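Local atomic coordinates of Crov588 (Cafeteriavirus, PDB entry 6NYR), a protein that is of unknown function but folds into a circular leucine-rich-repeat solenoid built from FNIP repeats, a shape that may serve to bind a partner. Residues N185-K199 with P206-Q220. Sequence-based numbering, arbitrary orientation. Where two conformers were deposited one is given.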
ATOM      1  N   ASN A 185      -1.220  17.594  33.514  1.00 63.10           N
ATOM      2  CA  ASN A 185      -2.445  16.879  33.838  1.00 67.70           C
ATOM      3  C   ASN A 185      -3.350  16.687  32.632  1.00 63.12           C
ATOM      4  O   ASN A 185      -4.333  15.943  32.725  1.00 75.12           O
ATOM      5  CB  ASN A 185      -3.207  17.662  34.910  1.00 76.03           C
ATOM      6  CG  ASN A 185      -2.589  17.540  36.287  1.00 81.71           C
ATOM      7  OD1 ASN A 185      -2.309  16.440  36.761  1.00 85.04           O
ATOM      8  ND2 ASN A 185      -2.359  18.678  36.934  1.00 81.47           N
ATOM      9  N   SER A 186      -3.042  17.344  31.517  1.00 59.30           N
ATOM     10  CA  SER A 186      -3.812  17.243  30.286  1.00 57.73           C
ATOM     11  C   SER A 186      -3.265  16.218  29.302  1.00 57.79           C
ATOM     12  O   SER A 186      -3.919  15.954  28.286  1.00 58.19           O
ATOM     13  CB  SER A 186      -3.859  18.621  29.608  1.00 57.84           C
ATOM     14  OG  SER A 186      -2.553  19.179  29.515  1.00 55.34           O
ATOM     15  N   LEU A 187      -2.108  15.627  29.581  1.00 57.32           N
ATOM     16  CA  LEU A 187      -1.433  14.787  28.602  1.00 57.94           C
ATOM     17  C   LEU A 187      -2.206  13.493  28.373  1.00 55.53           C
ATOM     18  O   LEU A 187      -2.679  12.853  29.317  1.00 56.14           O
ATOM     19  CB  LEU A 187      -0.014  14.489  29.079  1.00 59.76           C
ATOM     20  CG  LEU A 187       1.013  14.040  28.045  1.00 60.34           C
ATOM     21  CD1 LEU A 187       1.308  15.156  27.057  1.00 58.53           C
ATOM     22  CD2 LEU A 187       2.295  13.589  28.741  1.00 61.38           C
ATOM     23  N   THR A 188      -2.333  13.114  27.102  1.00 51.23           N
ATOM     24  CA  THR A 188      -3.052  11.913  26.708  1.00 49.26           C
ATOM     25  C   THR A 188      -2.204  10.926  25.917  1.00 48.37           C
ATOM     26  O   THR A 188      -2.404   9.717  26.052  1.00 46.20           O
ATOM     27  CB  THR A 188      -4.276  12.274  25.851  1.00 52.77           C
ATOM     28  OG1 THR A 188      -3.842  12.882  24.627  1.00 56.61           O
ATOM     29  CG2 THR A 188      -5.191  13.236  26.588  1.00 51.39           C
ATOM     30  N   TYR A 189      -1.282  11.411  25.086  0.50 49.52           N
ATOM     31  CA  TYR A 189      -0.377  10.572  24.307  0.50 47.25           C
ATOM     32  C   TYR A 189       1.051  10.846  24.767  0.50 48.37           C
ATOM     33  O   TYR A 189       1.507  11.994  24.724  0.50 47.08           O
ATOM     34  CB  TYR A 189      -0.510  10.860  22.805  0.50 47.14           C
ATOM     35  CG  TYR A 189      -1.753  10.311  22.143  0.50 46.03           C
ATOM     36  CD1 TYR A 189      -3.019  10.642  22.608  0.50 47.72           C
ATOM     37  CD2 TYR A 189      -1.660   9.481  21.033  0.50 45.35           C
ATOM     38  CE1 TYR A 189      -4.157  10.145  21.999  0.50 47.48           C
ATOM     39  CE2 TYR A 189      -2.793   8.981  20.416  0.50 45.39           C
ATOM     40  CZ  TYR A 189      -4.036   9.317  20.900  0.50 45.78           C
ATOM     41  OH  TYR A 189      -5.162   8.819  20.287  0.50 46.85           O
ATOM     42  N   LEU A 190       1.755   9.801  25.197  1.00 45.15           N
ATOM     43  CA  LEU A 190       3.160   9.910  25.586  1.00 45.54           C
ATOM     44  C   LEU A 190       3.945   8.842  24.845  1.00 44.77           C
ATOM     45  O   LEU A 190       3.610   7.653  24.928  1.00 41.50           O
ATOM     46  CB  LEU A 190       3.339   9.762  27.097  1.00 46.58           C
ATOM     47  CG  LEU A 190       4.774   9.811  27.634  1.00 47.06           C
ATOM     48  CD1 LEU A 190       5.496  11.074  27.192  1.00 46.90           C
ATOM     49  CD2 LEU A 190       4.789   9.698  29.163  1.00 41.94           C
ATOM     50  N   GLU A 191       4.972   9.261  24.109  1.00 47.11           N
ATOM     51  CA  GLU A 191       5.847   8.336  23.401  1.00 49.87           C
ATOM     52  C   GLU A 191       7.298   8.615  23.761  1.00 46.80           C
ATOM     53  O   GLU A 191       7.799   9.720  23.524  1.00 49.80           O
ATOM     54  CB  GLU A 191       5.664   8.430  21.883  1.00 49.70           C
ATOM     55  CG  GLU A 191       6.549   7.436  21.142  1.00 51.78           C
ATOM     56  CD  GLU A 191       6.261   7.358  19.662  1.00 52.75           C
ATOM     57  OE1 GLU A 191       5.241   7.924  19.217  1.00 51.81           O
ATOM     58  OE2 GLU A 191       7.064   6.727  18.941  1.00 56.21           O
ATOM     59  N   PHE A 192       7.968   7.615  24.322  1.00 45.04           N
ATOM     60  CA  PHE A 192       9.405   7.665  24.543  1.00 46.22           C
ATOM     61  C   PHE A 192      10.148   7.090  23.343  1.00 44.39           C
ATOM     62  O   PHE A 192       9.626   6.260  22.594  1.00 44.71           O
ATOM     63  CB  PHE A 192       9.793   6.896  25.805  1.00 44.61           C
ATOM     64  CG  PHE A 192       9.357   7.561  27.073  1.00 47.47           C
ATOM     65  CD1 PHE A 192      10.010   8.691  27.534  1.00 48.26           C
ATOM     66  CD2 PHE A 192       8.293   7.059  27.804  1.00 47.94           C
ATOM     67  CE1 PHE A 192       9.611   9.309  28.700  1.00 48.73           C
ATOM     68  CE2 PHE A 192       7.890   7.672  28.971  1.00 48.02           C
ATOM     69  CZ  PHE A 192       8.548   8.797  29.419  1.00 50.25           C
ATOM     70  N   GLY A 193      11.394   7.536  23.180  1.00 46.96           N
ATOM     71  CA  GLY A 193      12.211   7.151  22.054  1.00 46.43           C
ATOM     72  C   GLY A 193      13.194   6.045  22.396  1.00 46.45           C
ATOM     73  O   GLY A 193      13.127   5.404  23.447  1.00 43.79           O
ATOM     74  N   ARG A 194      14.145   5.845  21.480  1.00 47.35           N
ATOM     75  CA  ARG A 194      15.053   4.707  21.552  1.00 47.30           C
ATOM     76  C   ARG A 194      15.663   4.538  22.940  1.00 44.64           C
ATOM     77  O   ARG A 194      15.545   3.477  23.562  1.00 43.44           O
ATOM     78  CB  ARG A 194      16.175   4.888  20.525  1.00 49.58           C
ATOM     79  CG  ARG A 194      16.843   3.608  20.060  1.00 54.50           C
ATOM     80  CD  ARG A 194      17.945   3.920  19.052  1.00 60.75           C
ATOM     81  NE  ARG A 194      18.918   4.845  19.641  1.00 67.43           N
ATOM     82  CZ  ARG A 194      19.916   5.422  18.982  1.00 71.73           C
ATOM     83  NH1 ARG A 194      20.094   5.171  17.693  1.00 75.97           N
ATOM     84  NH2 ARG A 194      20.738   6.249  19.614  1.00 71.55           N
ATOM     85  N   ASN A 195      16.327   5.575  23.438  1.00 45.09           N
ATOM     86  CA  ASN A 195      17.254   5.424  24.552  1.00 47.01           C
ATOM     87  C   ASN A 195      16.633   5.660  25.920  1.00 45.23           C
ATOM     88  O   ASN A 195      17.344   5.542  26.924  1.00 46.38           O
ATOM     89  CB  ASN A 195      18.446   6.374  24.372  1.00 46.78           C
ATOM     90  CG  ASN A 195      19.349   5.958  23.235  1.00 47.70           C
ATOM     91  OD1 ASN A 195      19.074   4.979  22.538  1.00 48.74           O
ATOM     92  ND2 ASN A 195      20.429   6.701  23.027  1.00 46.67           N
ATOM     93  N   PHE A 196      15.354   6.007  26.002  1.00 41.32           N
ATOM     94  CA  PHE A 196      14.767   6.235  27.310  1.00 43.90           C
ATOM     95  C   PHE A 196      14.719   4.920  28.087  1.00 45.43           C
ATOM     96  O   PHE A 196      14.010   3.985  27.698  1.00 43.87           O
ATOM     97  CB  PHE A 196      13.364   6.818  27.206  1.00 43.36           C
ATOM     98  CG  PHE A 196      12.716   7.015  28.541  1.00 44.62           C
ATOM     99  CD1 PHE A 196      13.003   8.135  29.304  1.00 44.05           C
ATOM    100  CD2 PHE A 196      11.849   6.070  29.051  1.00 43.98           C
ATOM    101  CE1 PHE A 196      12.420   8.316  30.543  1.00 43.74           C
ATOM    102  CE2 PHE A 196      11.260   6.242  30.291  1.00 44.51           C
ATOM    103  CZ  PHE A 196      11.547   7.366  31.040  1.00 44.28           C
ATOM    104  N   ASN A 197      15.465   4.857  29.196  1.00 47.24           N
ATOM    105  CA  ASN A 197      15.513   3.677  30.061  1.00 47.60           C
ATOM    106  C   ASN A 197      15.653   4.189  31.498  1.00 46.34           C
ATOM    107  O   ASN A 197      16.655   3.991  32.173  1.00 43.87           O
ATOM    108  CB  ASN A 197      16.654   2.737  29.675  1.00 48.45           C
ATOM    109  CG  ASN A 197      16.601   1.423  30.430  1.00 48.57           C
ATOM    110  OD1 ASN A 197      15.570   1.063  31.005  1.00 48.73           O
ATOM    111  ND2 ASN A 197      17.711   0.697  30.433  1.00 48.61           N
ATOM    112  N   GLN A 198      14.612   4.870  31.965  1.00 49.18           N
ATOM    113  CA  GLN A 198      14.590   5.535  33.261  1.00 50.15           C
ATOM    114  C   GLN A 198      13.398   5.019  34.055  1.00 52.47           C
ATOM    115  O   GLN A 198      12.336   4.740  33.489  1.00 54.04           O
ATOM    116  CB  GLN A 198      14.502   7.053  33.063  1.00 49.27           C
ATOM    117  CG  GLN A 198      15.541   7.892  33.800  1.00 49.77           C
ATOM    118  CD  GLN A 198      16.929   7.287  33.798  1.00 52.63           C
ATOM    119  OE1 GLN A 198      17.452   6.928  34.855  1.00 57.87           O
ATOM    120  NE2 GLN A 198      17.531   7.162  32.623  1.00 50.64           N
ATOM    121  N   LYS A 199      13.581   4.873  35.365  1.00 54.24           N
ATOM    122  CA  LYS A 199      12.493   4.421  36.218  1.00 54.82           C
ATOM    123  C   LYS A 199      11.307   5.374  36.130  1.00 53.19           C
ATOM    124  O   LYS A 199      11.462   6.583  35.927  1.00 51.74           O
ATOM    125  CB  LYS A 199      12.955   4.301  37.670  1.00 61.80           C
ATOM    126  CG  LYS A 199      13.775   3.055  37.991  1.00 67.10           C
ATOM    127  CD  LYS A 199      14.438   3.186  39.364  1.00 69.91           C
ATOM    128  CE  LYS A 199      15.014   1.864  39.856  1.00 71.88           C
ATOM    129  NZ  LYS A 199      15.925   1.204  38.882  1.00 72.22           N
ATOM    130  N   PRO A 206       0.274  11.217  34.451  1.00 60.95           N
ATOM    131  CA  PRO A 206      -0.931  11.955  34.846  1.00 61.87           C
ATOM    132  C   PRO A 206      -2.194  11.118  34.714  1.00 59.64           C
ATOM    133  O   PRO A 206      -2.236  10.088  34.039  1.00 55.57           O
ATOM    134  CB  PRO A 206      -0.951  13.151  33.886  1.00 61.34           C
ATOM    135  CG  PRO A 206      -0.232  12.660  32.670  1.00 60.92           C
ATOM    136  CD  PRO A 206       0.815  11.683  33.157  1.00 59.80           C
ATOM    137  N   ASN A 207      -3.249  11.612  35.367  1.00 65.39           N
ATOM    138  CA  ASN A 207      -4.529  10.924  35.451  1.00 67.69           C
ATOM    139  C   ASN A 207      -5.299  10.916  34.144  1.00 62.30           C
ATOM    140  O   ASN A 207      -6.411  10.375  34.105  1.00 63.12           O
ATOM    141  CB  ASN A 207      -5.399  11.605  36.511  1.00 73.32           C
ATOM    142  CG  ASN A 207      -5.895  12.980  36.057  1.00 77.54           C
ATOM    143  OD1 ASN A 207      -5.327  13.588  35.142  1.00 75.62           O
ATOM    144  ND2 ASN A 207      -6.959  13.468  36.690  1.00 81.27           N
ATOM    145  N   SER A 208      -4.744  11.490  33.085  1.00 60.29           N
ATOM    146  CA  SER A 208      -5.440  11.615  31.816  1.00 61.13           C
ATOM    147  C   SER A 208      -4.798  10.834  30.684  1.00 58.50           C
ATOM    148  O   SER A 208      -5.325  10.852  29.565  1.00 60.74           O
ATOM    149  CB  SER A 208      -5.521  13.096  31.422  1.00 64.38           C
ATOM    150  OG  SER A 208      -4.232  13.690  31.473  1.00 65.35           O
ATOM    151  N   LEU A 209      -3.697  10.135  30.937  1.00 54.00           N
ATOM    152  CA  LEU A 209      -2.961   9.479  29.865  1.00 53.45           C
ATOM    153  C   LEU A 209      -3.742   8.277  29.344  1.00 49.60           C
ATOM    154  O   LEU A 209      -4.228   7.451  30.121  1.00 49.96           O
ATOM    155  CB  LEU A 209      -1.589   9.040  30.376  1.00 52.68           C
ATOM    156  CG  LEU A 209      -0.515   8.696  29.345  1.00 49.73           C
ATOM    157  CD1 LEU A 209      -0.120   9.952  28.580  1.00 49.40           C
ATOM    158  CD2 LEU A 209       0.703   8.072  30.004  1.00 49.70           C
ATOM    159  N   THR A 210      -3.881   8.194  28.020  1.00 45.61           N
ATOM    160  CA  THR A 210      -4.568   7.082  27.375  1.00 46.45           C
ATOM    161  C   THR A 210      -3.645   6.190  26.560  1.00 47.25           C
ATOM    162  O   THR A 210      -3.913   4.993  26.446  1.00 47.07           O
ATOM    163  CB  THR A 210      -5.689   7.599  26.459  1.00 49.66           C
ATOM    164  OG1 THR A 210      -5.145   8.466  25.455  1.00 49.67           O
ATOM    165  CG2 THR A 210      -6.737   8.351  27.271  1.00 50.52           C
ATOM    166  N   HIS A 211      -2.570   6.737  25.992  1.00 50.22           N
ATOM    167  CA  HIS A 211      -1.680   5.995  25.106  1.00 49.94           C
ATOM    168  C   HIS A 211      -0.253   6.148  25.615  1.00 49.87           C
ATOM    169  O   HIS A 211       0.252   7.272  25.716  1.00 50.88           O
ATOM    170  CB  HIS A 211      -1.767   6.503  23.662  1.00 49.96           C
ATOM    171  CG  HIS A 211      -3.040   6.151  22.960  1.00 50.43           C
ATOM    172  ND1 HIS A 211      -4.273   6.606  23.374  1.00 51.78           N
ATOM    173  CD2 HIS A 211      -3.266   5.405  21.853  1.00 49.90           C
ATOM    174  CE1 HIS A 211      -5.206   6.147  22.559  1.00 52.17           C
ATOM    175  NE2 HIS A 211      -4.622   5.414  21.628  1.00 52.84           N
ATOM    176  N   LEU A 212       0.402   5.027  25.913  1.00 45.92           N
ATOM    177  CA  LEU A 212       1.775   5.029  26.405  1.00 45.80           C
ATOM    178  C   LEU A 212       2.593   4.075  25.550  1.00 44.93           C
ATOM    179  O   LEU A 212       2.281   2.881  25.474  1.00 41.15           O
ATOM    180  CB  LEU A 212       1.842   4.622  27.879  1.00 44.50           C
ATOM    181  CG  LEU A 212       3.240   4.522  28.489  1.00 45.31           C
ATOM    182  CD1 LEU A 212       3.980   5.848  28.383  1.00 45.49           C
ATOM    183  CD2 LEU A 212       3.171   4.062  29.944  1.00 47.39           C
ATOM    184  N   THR A 213       3.641   4.601  24.921  1.00 46.63           N
ATOM    185  CA  THR A 213       4.520   3.831  24.056  1.00 43.85           C
ATOM    186  C   THR A 213       5.953   3.966  24.550  1.00 41.67           C
ATOM    187  O   THR A 213       6.446   5.086  24.720  1.00 41.38           O
ATOM    188  CB  THR A 213       4.436   4.318  22.601  1.00 40.85           C
ATOM    189  OG1 THR A 213       3.091   4.198  22.129  1.00 41.28           O
ATOM    190  CG2 THR A 213       5.365   3.513  21.702  1.00 36.95           C
ATOM    191  N   PHE A 214       6.609   2.831  24.790  1.00 44.64           N
ATOM    192  CA  PHE A 214       8.027   2.811  25.117  1.00 43.79           C
ATOM    193  C   PHE A 214       8.845   2.468  23.878  1.00 43.40           C
ATOM    194  O   PHE A 214       8.328   1.983  22.866  1.00 45.15           O
ATOM    195  CB  PHE A 214       8.346   1.810  26.241  1.00 42.92           C
ATOM    196  CG  PHE A 214       7.770   2.190  27.564  1.00 42.80           C
ATOM    197  CD1 PHE A 214       8.313   3.233  28.296  1.00 43.78           C
ATOM    198  CD2 PHE A 214       6.687   1.504  28.084  1.00 45.14           C
ATOM    199  CE1 PHE A 214       7.779   3.597  29.515  1.00 46.18           C
ATOM    200  CE2 PHE A 214       6.148   1.856  29.307  1.00 46.09           C
ATOM    201  CZ  PHE A 214       6.695   2.905  30.024  1.00 47.10           C
ATOM    202  N   GLY A 215      10.149   2.701  23.985  1.00 44.71           N
ATOM    203  CA  GLY A 215      11.061   2.460  22.891  1.00 45.20           C
ATOM    204  C   GLY A 215      12.094   1.384  23.157  1.00 42.11           C
ATOM    205  O   GLY A 215      12.032   0.664  24.158  1.00 37.13           O
ATOM    206  N   TRP A 216      13.085   1.320  22.266  1.00 41.48           N
ATOM    207  CA  TRP A 216      14.042   0.222  22.208  1.00 41.24           C
ATOM    208  C   TRP A 216      14.584  -0.195  23.566  1.00 44.39           C
ATOM    209  O   TRP A 216      14.490  -1.368  23.943  1.00 48.02           O
ATOM    210  CB  TRP A 216      15.181   0.652  21.277  1.00 41.27           C
ATOM    211  CG  TRP A 216      16.173  -0.387  20.875  1.00 41.87           C
ATOM    212  CD1 TRP A 216      17.191  -0.893  21.630  1.00 41.60           C
ATOM    213  CD2 TRP A 216      16.274  -1.015  19.595  1.00 42.15           C
ATOM    214  NE1 TRP A 216      17.906  -1.811  20.905  1.00 40.17           N
ATOM    215  CE2 TRP A 216      17.365  -1.904  19.650  1.00 41.57           C
ATOM    216  CE3 TRP A 216      15.543  -0.917  18.406  1.00 43.22           C
ATOM    217  CZ2 TRP A 216      17.738  -2.693  18.564  1.00 41.91           C
ATOM    218  CZ3 TRP A 216      15.914  -1.703  17.330  1.00 39.92           C
ATOM    219  CH2 TRP A 216      17.001  -2.577  17.415  1.00 41.92           C
ATOM    220  N   TYR A 217      15.164   0.742  24.312  1.00 43.96           N
ATOM    221  CA  TYR A 217      15.963   0.368  25.472  1.00 44.28           C
ATOM    222  C   TYR A 217      15.196   0.370  26.790  1.00 43.86           C
ATOM    223  O   TYR A 217      15.768  -0.032  27.812  1.00 43.78           O
ATOM    224  CB  TYR A 217      17.187   1.294  25.607  1.00 46.10           C
ATOM    225  CG  TYR A 217      18.281   1.009  24.597  1.00 45.71           C
ATOM    226  CD1 TYR A 217      19.200  -0.016  24.804  1.00 43.38           C
ATOM    227  CD2 TYR A 217      18.397   1.761  23.435  1.00 45.90           C
ATOM    228  CE1 TYR A 217      20.189  -0.286  23.882  1.00 42.00           C
ATOM    229  CE2 TYR A 217      19.391   1.500  22.510  1.00 45.27           C
ATOM    230  CZ  TYR A 217      20.284   0.476  22.737  1.00 44.11           C
ATOM    231  OH  TYR A 217      21.273   0.216  21.815  1.00 45.00           O
ATOM    232  N   PHE A 218      13.937   0.795  26.814  1.00 39.64           N
ATOM    233  CA  PHE A 218      13.230   0.842  28.085  1.00 41.74           C
ATOM    234  C   PHE A 218      13.132  -0.554  28.688  1.00 42.83           C
ATOM    235  O   PHE A 218      12.612  -1.481  28.057  1.00 40.64           O
ATOM    236  CB  PHE A 218      11.829   1.418  27.932  1.00 41.38           C
ATOM    237  CG  PHE A 218      11.065   1.454  29.228  1.00 41.70           C
ATOM    238  CD1 PHE A 218      11.282   2.471  30.149  1.00 43.54           C
ATOM    239  CD2 PHE A 218      10.154   0.460  29.539  1.00 42.29           C
ATOM    240  CE1 PHE A 218      10.590   2.501  31.343  1.00 44.14           C
ATOM    241  CE2 PHE A 218       9.459   0.486  30.733  1.00 44.73           C
ATOM    242  CZ  PHE A 218       9.679   1.508  31.634  1.00 45.82           C
ATOM    243  N   ASN A 219      13.620  -0.702  29.919  1.00 46.01           N
ATOM    244  CA  ASN A 219      13.556  -1.992  30.597  1.00 46.23           C
ATOM    245  C   ASN A 219      13.595  -1.811  32.110  1.00 46.57           C
ATOM    246  O   ASN A 219      14.500  -2.319  32.780  1.00 49.04           O
ATOM    247  CB  ASN A 219      14.699  -2.900  30.145  1.00 45.83           C
ATOM    248  CG  ASN A 219      14.497  -4.341  30.575  1.00 46.19           C
ATOM    249  OD1 ASN A 219      13.387  -4.746  30.924  1.00 45.91           O
ATOM    250  ND2 ASN A 219      15.562  -5.124  30.538  1.00 47.26           N
ATOM    251  N   GLN A 220      12.614  -1.094  32.652  1.00 46.79           N
ATOM    252  CA  GLN A 220      12.469  -0.906  34.086  1.00 50.36           C
ATOM    253  C   GLN A 220      11.155  -1.527  34.531  1.00 51.68           C
ATOM    254  O   GLN A 220      10.192  -1.587  33.760  1.00 54.85           O
ATOM    255  CB  GLN A 220      12.480   0.580  34.463  1.00 49.35           C
ATOM    256  CG  GLN A 220      13.746   1.316  34.084  1.00 48.24           C
ATOM    257  CD  GLN A 220      14.957   0.834  34.855  1.00 49.89           C
ATOM    258  OE1 GLN A 220      14.878   0.554  36.053  1.00 50.87           O
ATOM    259  NE2 GLN A 220      16.089   0.729  34.167  1.00 48.99           N
TER
HETATM  260  O   HOH W   1       1.823   6.515  22.784  1.00 44.01           O
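Tyr189, in the conformer described here (one of two), and His211 lie side by side as an offset stack, ring centroids 4.2 Å apart and planes only 7° from parallel. Tyr189 CZ sits over the centre of the imidazole, while His211 CB fits under the phenol face. His211 ND1 is 2.9 Å from Thr210 OG1, which lies in the ring plane and so helps fix the imidazole's rotation. Behind these rings the parallel strands 189-191 and 211-213 pair: His211 N bonds Thr188 O, which also takes Thr210 N; Leu190 N bonds His211 O, Thr213 N Leu190 O, and Phe192 N Thr213 O.

On the other face, Leu212 CD1 nestles against Leu190 CD2 at 4.0 Å, and Leu209 CD1 wedges between Thr188 O (3.4 Å) and Leu190 CB (3.8 Å). Beyond the strands, Phe192 and Phe214 meet rim to rim; each has the phenylalanine four residues on, Phe196 or Phe218, over its face, and Phe196 CE2 touches Phe218 CD1 at 3.8 Å.

Asn197, CG anti to its backbone nitrogen (chi1 -172°), extends to the next coil: Asn219 N (2.8 Å) and Gln220 NE2 (3.2 Å) reach its OD1 from opposite faces of the amide plane. Asn219 OD1 repeats this toward Asn241 and Gln242, an asparagine ladder of the leucine-rich-repeat kind. The chemistry thus implies a buried leucine and phenylalanine spine, equivalent positions meeting, flanked by amide and main-chain bonds tying coil to coil.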